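Local coordinates for protein blood group a-and b-cleaving endo-beta-galactosidase (Streptococcus pneumoniae, PDB 2YGL) that probably binds blood group carbohydrate antigens through tandem CBM51 modules of a family 98 endo-beta-galactosidase that cleaves A and B antigens, at residues G244-N249 against W339-V344; F288-D293 against F315-E320. All blocks are in the same frame, centred on the assembly; numbering follows the deposited sequence.

Interaction 1 (G244-N249 against W339-V344)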
loop_
_atom_site.group_PDB
_atom_site.type_symbol
_atom_site.label_atom_id
_atom_site.label_comp_id
_atom_site.label_asym_id
_atom_site.label_seq_id
_atom_site.Cartn_x
_atom_site.Cartn_y
_atom_site.Cartn_z
ATOM N N GLY A 244 10.554 2.799 27.456
ATOM C CA GLY A 244 11.912 3.078 27.916
ATOM C C GLY A 244 12.398 2.011 28.874
ATOM O O GLY A 244 11.776 1.765 29.911
ATOM N N THR A 245 13.510 1.374 28.518
ATOM C CA THR A 245 14.069 0.285 29.319
ATOM C C THR A 245 15.591 0.379 29.445
ATOM O O THR A 245 16.220 1.248 28.835
ATOM C CB THR A 245 13.654 -1.105 28.753
ATOM O OG1 THR A 245 13.969 -2.126 29.705
ATOM C CG2 THR A 245 14.356 -1.409 27.429
ATOM N N VAL A 246 16.162 -0.501 30.263
ATOM C CA VAL A 246 17.608 -0.677 30.339
ATOM C C VAL A 246 17.944 -2.095 29.887
ATOM O O VAL A 246 17.421 -3.068 30.434
ATOM C CB VAL A 246 18.159 -0.408 31.763
ATOM C CG1 VAL A 246 19.647 -0.766 31.854
ATOM C CG2 VAL A 246 17.943 1.054 32.148
ATOM N N ALA A 247 18.802 -2.197 28.875
ATOM C CA ALA A 247 19.204 -3.487 28.319
ATOM C C ALA A 247 19.929 -4.354 29.345
ATOM O O ALA A 247 20.592 -3.842 30.249
ATOM C CB ALA A 247 20.064 -3.285 27.086
ATOM N N SER A 248 19.786 -5.669 29.206
ATOM C CA SER A 248 20.427 -6.609 30.120
ATOM C C SER A 248 20.966 -7.829 29.366
ATOM O O SER A 248 21.572 -7.680 28.307
ATOM C CB SER A 248 19.465 -7.007 31.244
ATOM O OG SER A 248 20.178 -7.530 32.350
ATOM N N ASN A 249 20.729 -9.028 29.896
ATOM C CA ASN A 249 21.345 -10.244 29.348
ATOM C C ASN A 249 20.406 -11.407 28.958
ATOM O O ASN A 249 20.769 -12.569 29.143
ATOM C CB ASN A 249 22.419 -10.748 30.321
ATOM C CG ASN A 249 21.858 -11.050 31.705
ATOM O OD1 ASN A 249 20.678 -10.810 31.980
ATOM N ND2 ASN A 249 22.706 -11.574 32.585
ATOM N N TRP A 339 27.919 2.624 29.552
ATOM C CA TRP A 339 26.729 3.080 30.283
ATOM C C TRP A 339 25.501 3.325 29.404
ATOM O O TRP A 339 24.384 3.434 29.922
ATOM C CB TRP A 339 27.021 4.373 31.045
ATOM C CG TRP A 339 28.007 4.259 32.156
ATOM C CD1 TRP A 339 28.060 3.289 33.117
ATOM C CD2 TRP A 339 29.062 5.179 32.452
ATOM N NE1 TRP A 339 29.097 3.540 33.982
ATOM C CE2 TRP A 339 29.729 4.694 33.597
ATOM C CE3 TRP A 339 29.516 6.362 31.852
ATOM C CZ2 TRP A 339 30.828 5.351 34.159
ATOM C CZ3 TRP A 339 30.605 7.016 32.413
ATOM C CH2 TRP A 339 31.250 6.507 33.554
ATOM N N ALA A 340 25.705 3.433 28.093
ATOM C CA ALA A 340 24.621 3.764 27.167
ATOM C C ALA A 340 23.721 2.560 26.869
ATOM O O ALA A 340 23.629 2.103 25.725
ATOM C CB ALA A 340 25.180 4.369 25.880
ATOM N N ASP A 341 23.060 2.056 27.911
ATOM C CA ASP A 341 22.157 0.909 27.791
ATOM C C ASP A 341 20.679 1.310 27.886
ATOM O O ASP A 341 19.804 0.460 28.062
ATOM C CB ASP A 341 22.506 -0.176 28.825
ATOM C CG ASP A 341 22.641 0.370 30.241
ATOM O OD1 ASP A 341 22.122 1.468 30.536
ATOM O OD2 ASP A 341 23.271 -0.312 31.075
ATOM N N GLU A 342 20.419 2.610 27.751
ATOM C CA GLU A 342 19.069 3.166 27.838
ATOM C C GLU A 342 18.343 3.015 26.503
ATOM O O GLU A 342 18.151 3.992 25.770
ATOM C CB GLU A 342 19.130 4.644 28.245
ATOM C CG GLU A 342 19.685 4.907 29.645
ATOM C CD GLU A 342 18.609 4.917 30.724
ATOM O OE1 GLU A 342 17.507 5.454 30.481
ATOM O OE2 GLU A 342 18.875 4.399 31.827
ATOM N N LEU A 343 17.945 1.785 26.191
ATOM C CA LEU A 343 17.258 1.487 24.938
ATOM C C LEU A 343 15.813 1.974 25.001
ATOM O O LEU A 343 15.103 1.723 25.973
ATOM C CB LEU A 343 17.323 -0.019 24.629
ATOM C CG LEU A 343 16.887 -0.523 23.245
ATOM C CD1 LEU A 343 17.626 -1.796 22.858
ATOM C CD2 LEU A 343 15.378 -0.751 23.174
ATOM N N VAL A 344 15.394 2.679 23.956
ATOM C CA VAL A 344 14.016 3.147 23.849
ATOM C C VAL A 344 13.354 2.668 22.557
ATOM O O VAL A 344 14.004 2.536 21.515
ATOM C CB VAL A 344 13.894 4.697 23.978
ATOM C CG1 VAL A 344 14.164 5.143 25.408
ATOM C CG2 VAL A 344 14.824 5.410 23.008
HETATM O O HOH W 1 15.398 4.050 28.389
HETATM O O HOH W 2 22.732 -2.854 31.713
#

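Interaction 2 (F288-D293 against F315-E320)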
loop_
_atom_site.group_PDB
_atom_site.type_symbol
_atom_site.label_atom_id
_atom_site.label_comp_id
_atom_site.label_asym_id
_atom_site.label_seq_id
_atom_site.Cartn_x
_atom_site.Cartn_y
_atom_site.Cartn_z
ATOM N N PHE A 288 18.814 -6.184 19.575
ATOM C CA PHE A 288 17.408 -6.150 19.972
ATOM C C PHE A 288 16.636 -7.229 19.215
ATOM O O PHE A 288 16.814 -7.385 18.005
ATOM C CB PHE A 288 16.794 -4.773 19.694
ATOM C CG PHE A 288 15.310 -4.700 19.964
ATOM C CD1 PHE A 288 14.829 -4.590 21.268
ATOM C CD2 PHE A 288 14.395 -4.741 18.913
ATOM C CE1 PHE A 288 13.457 -4.524 21.522
ATOM C CE2 PHE A 288 13.024 -4.674 19.155
ATOM C CZ PHE A 288 12.555 -4.565 20.462
ATOM N N GLU A 289 15.780 -7.954 19.932
ATOM C CA GLU A 289 14.990 -9.038 19.349
ATOM C C GLU A 289 13.491 -8.876 19.572
ATOM O O GLU A 289 13.056 -8.475 20.652
ATOM C CB GLU A 289 15.406 -10.382 19.937
ATOM C CG GLU A 289 16.767 -10.892 19.506
ATOM C CD GLU A 289 17.162 -12.158 20.248
ATOM O OE1 GLU A 289 16.552 -12.463 21.299
ATOM O OE2 GLU A 289 18.088 -12.846 19.782
ATOM N N VAL A 290 12.714 -9.190 18.537
ATOM C CA VAL A 290 11.276 -9.393 18.682
ATOM C C VAL A 290 11.028 -10.897 18.604
ATOM O O VAL A 290 11.415 -11.553 17.632
ATOM C CB VAL A 290 10.457 -8.640 17.611
ATOM C CG1 VAL A 290 8.955 -8.831 17.845
ATOM C CG2 VAL A 290 10.802 -7.157 17.616
ATOM N N VAL A 291 10.401 -11.437 19.643
ATOM C CA VAL A 291 10.247 -12.882 19.790
ATOM C C VAL A 291 8.766 -13.254 19.884
ATOM O O VAL A 291 8.058 -12.790 20.779
ATOM C CB VAL A 291 11.020 -13.406 21.032
ATOM C CG1 VAL A 291 11.061 -14.922 21.048
ATOM C CG2 VAL A 291 12.446 -12.843 21.067
ATOM N N ALA A 292 8.309 -14.079 18.944
ATOM C CA ALA A 292 6.932 -14.570 18.930
ATOM C C ALA A 292 6.882 -16.037 19.337
ATOM O O ALA A 292 7.435 -16.899 18.650
ATOM C CB ALA A 292 6.304 -14.369 17.553
ATOM N N ASP A 293 6.220 -16.305 20.462
ATOM C CA ASP A 293 6.115 -17.653 21.048
ATOM C C ASP A 293 7.458 -18.387 21.125
ATOM O O ASP A 293 7.563 -19.551 20.734
ATOM C CB ASP A 293 5.066 -18.500 20.307
ATOM C CG ASP A 293 3.663 -17.919 20.412
ATOM O OD1 ASP A 293 3.311 -17.383 21.486
ATOM O OD2 ASP A 293 2.912 -17.996 19.420
ATOM N N PHE A 315 16.973 2.593 14.187
ATOM C CA PHE A 315 16.491 1.793 13.055
ATOM C C PHE A 315 15.003 1.467 13.159
ATOM O O PHE A 315 14.463 1.337 14.262
ATOM C CB PHE A 315 17.329 0.516 12.868
ATOM C CG PHE A 315 17.475 -0.318 14.114
ATOM C CD1 PHE A 315 18.538 -0.107 14.987
ATOM C CD2 PHE A 315 16.567 -1.332 14.400
ATOM C CE1 PHE A 315 18.684 -0.878 16.135
ATOM C CE2 PHE A 315 16.704 -2.111 15.548
ATOM C CZ PHE A 315 17.766 -1.882 16.419
ATOM N N LEU A 316 14.351 1.344 12.004
ATOM C CA LEU A 316 12.940 0.981 11.952
ATOM C C LEU A 316 12.765 -0.528 12.036
ATOM O O LEU A 316 13.334 -1.275 11.237
ATOM C CB LEU A 316 12.269 1.527 10.683
ATOM C CG LEU A 316 10.782 1.203 10.453
ATOM C CD1 LEU A 316 9.888 1.713 11.588
ATOM C CD2 LEU A 316 10.303 1.751 9.116
ATOM N N VAL A 317 11.991 -0.964 13.025
ATOM C CA VAL A 317 11.581 -2.358 13.133
ATOM C C VAL A 317 10.131 -2.450 12.673
ATOM O O VAL A 317 9.238 -1.836 13.265
ATOM C CB VAL A 317 11.721 -2.908 14.573
ATOM C CG1 VAL A 317 11.167 -4.327 14.662
ATOM C CG2 VAL A 317 13.174 -2.881 15.016
ATOM N N ASP A 318 9.913 -3.204 11.601
ATOM C CA ASP A 318 8.583 -3.394 11.040
ATOM C C ASP A 318 8.454 -4.854 10.629
ATOM O O ASP A 318 8.924 -5.252 9.562
ATOM C CB ASP A 318 8.374 -2.455 9.845
ATOM C CG ASP A 318 6.971 -2.544 9.257
ATOM O OD1 ASP A 318 6.188 -3.441 9.647
ATOM O OD2 ASP A 318 6.647 -1.703 8.393
ATOM N N VAL A 319 7.816 -5.647 11.487
ATOM C CA VAL A 319 7.786 -7.098 11.317
ATOM C C VAL A 319 6.367 -7.665 11.432
ATOM O O VAL A 319 5.575 -7.224 12.271
ATOM C CB VAL A 319 8.783 -7.804 12.300
ATOM C CG1 VAL A 319 8.405 -7.557 13.766
ATOM C CG2 VAL A 319 8.905 -9.298 12.003
ATOM N N GLU A 320 6.055 -8.630 10.567
ATOM C CA GLU A 320 4.781 -9.341 10.616
ATOM C C GLU A 320 4.740 -10.276 11.817
ATOM O O GLU A 320 5.714 -10.971 12.103
ATOM C CB GLU A 320 4.558 -10.157 9.337
ATOM C CG GLU A 320 4.197 -9.335 8.107
ATOM C CD GLU A 320 3.882 -10.194 6.886
ATOM O OE1 GLU A 320 4.215 -11.402 6.881
ATOM O OE2 GLU A 320 3.297 -9.656 5.921
#

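Interaction 1 (G244-N249 against W339-V344)
Two backbone hydrogen bonds join T245 and A247 to L343 and D341. T245 N donates to L343 O at 3.0 Å and A247 N to D341 O, also at 3.0 Å; with N-H...O angles of 166° and 168° both bonds are nearly straight. The two segments run roughly antiparallel, and G244 and V344 form a non-hydrogen-bonded antiparallel pair. E342, at the centre of an inverse gamma turn, lies between the two accepting carbonyls. Weaker CA-H...O contacts fill in between the bonds: V246 CA sits 3.4 Å from D341 O, and E342 CA approaches T245 O.

V246 sets its two methyls against different carboxylates. CG1, anti to the backbone N (chi1 173°), is 3.6 Å from D341 OD1; CG2 lies 3.5 Å from E342 OE2. The E342 chain leaves its backbone pointing away but bends at chi2, bringing the carboxylate back to V246, where T218 OG1 hydrogen-bonds OE2. F217 of helix 217-221 also packs on V246 and E342. T245 adds its methyl CG2, 3.5 Å from L343 O.

Water links the same segments at two places. Water 2 donates to A247 O at 2.8 Å and to D341 OD2 at 2.7 Å, while water 1 lies beside T245 O and E342 OE1. Main-chain bonds thus fix the alignment of the loop on segment 339-344, and each carboxylate borders a valine methyl while a polar partner holds one of its oxygens, water 2 for D341 OD2 and T218 for E342 OE2.

Interaction 2 (F288-D293 against F315-E320)
F315 opens the contact by turning the edge of its ring to F288: CZ lies 4.5 Å from F288 CB, which sits near the plane of the F315 ring. Y298 of strand 295-299 also packs against this ring, and V269 touches it from strand 262-271.

Two residues on, V317 meets two partners with its two methyls. CG2 approaches F288 CD2 obliquely at 4.5 Å, whereas CG1, set anti to the backbone N (chi1 175°), comes to 4.1 Å from V290 CG2. V290 and V317 lie side by side, their branches running opposite ways. Between these inward residues D318 turns to the other side of its strand and forms a salt bridge with R264.

V319 completes the row, its CG1 standing 4.3 Å from V290 CG1. V290 therefore touches both valines, one with each methyl, and F265 of strand 262-271 packs on it as well.

No hydrogen bond crosses between these strands. Their axes are 9.8 Å apart and only 13° from parallel, the spacing of two sheets packed face to face in a beta-sandwich, as expected for a CBM51 module. Every touching pair is carbon on carbon, so the two sheets are joined here by apolar burial and the fit of methyls and rings.

Interactions 1 and 2 belong to the second of the two NPCBM/NEW2 modules, and their centres lie about 17 Å apart. They meet directly where L343 CD1 packs on F288 CD1 at 4.3 Å, so segment 339-344 adds to the same apolar interior that 288-293 and 315-320 fill between the sheets. Strand 343-352 pairs with strand 262-271, which in turn pairs with 315-320, so both contacts reach this sheet, while 288-293 belongs to the facing one. Interaction 1 relies largely on backbone hydrogen bonds, whereas interaction 2 spans the sandwich through side chains. The calcium ion seen here is bound by V102, A152, H155 and D159 of the first module, and neither contact contributes to that site.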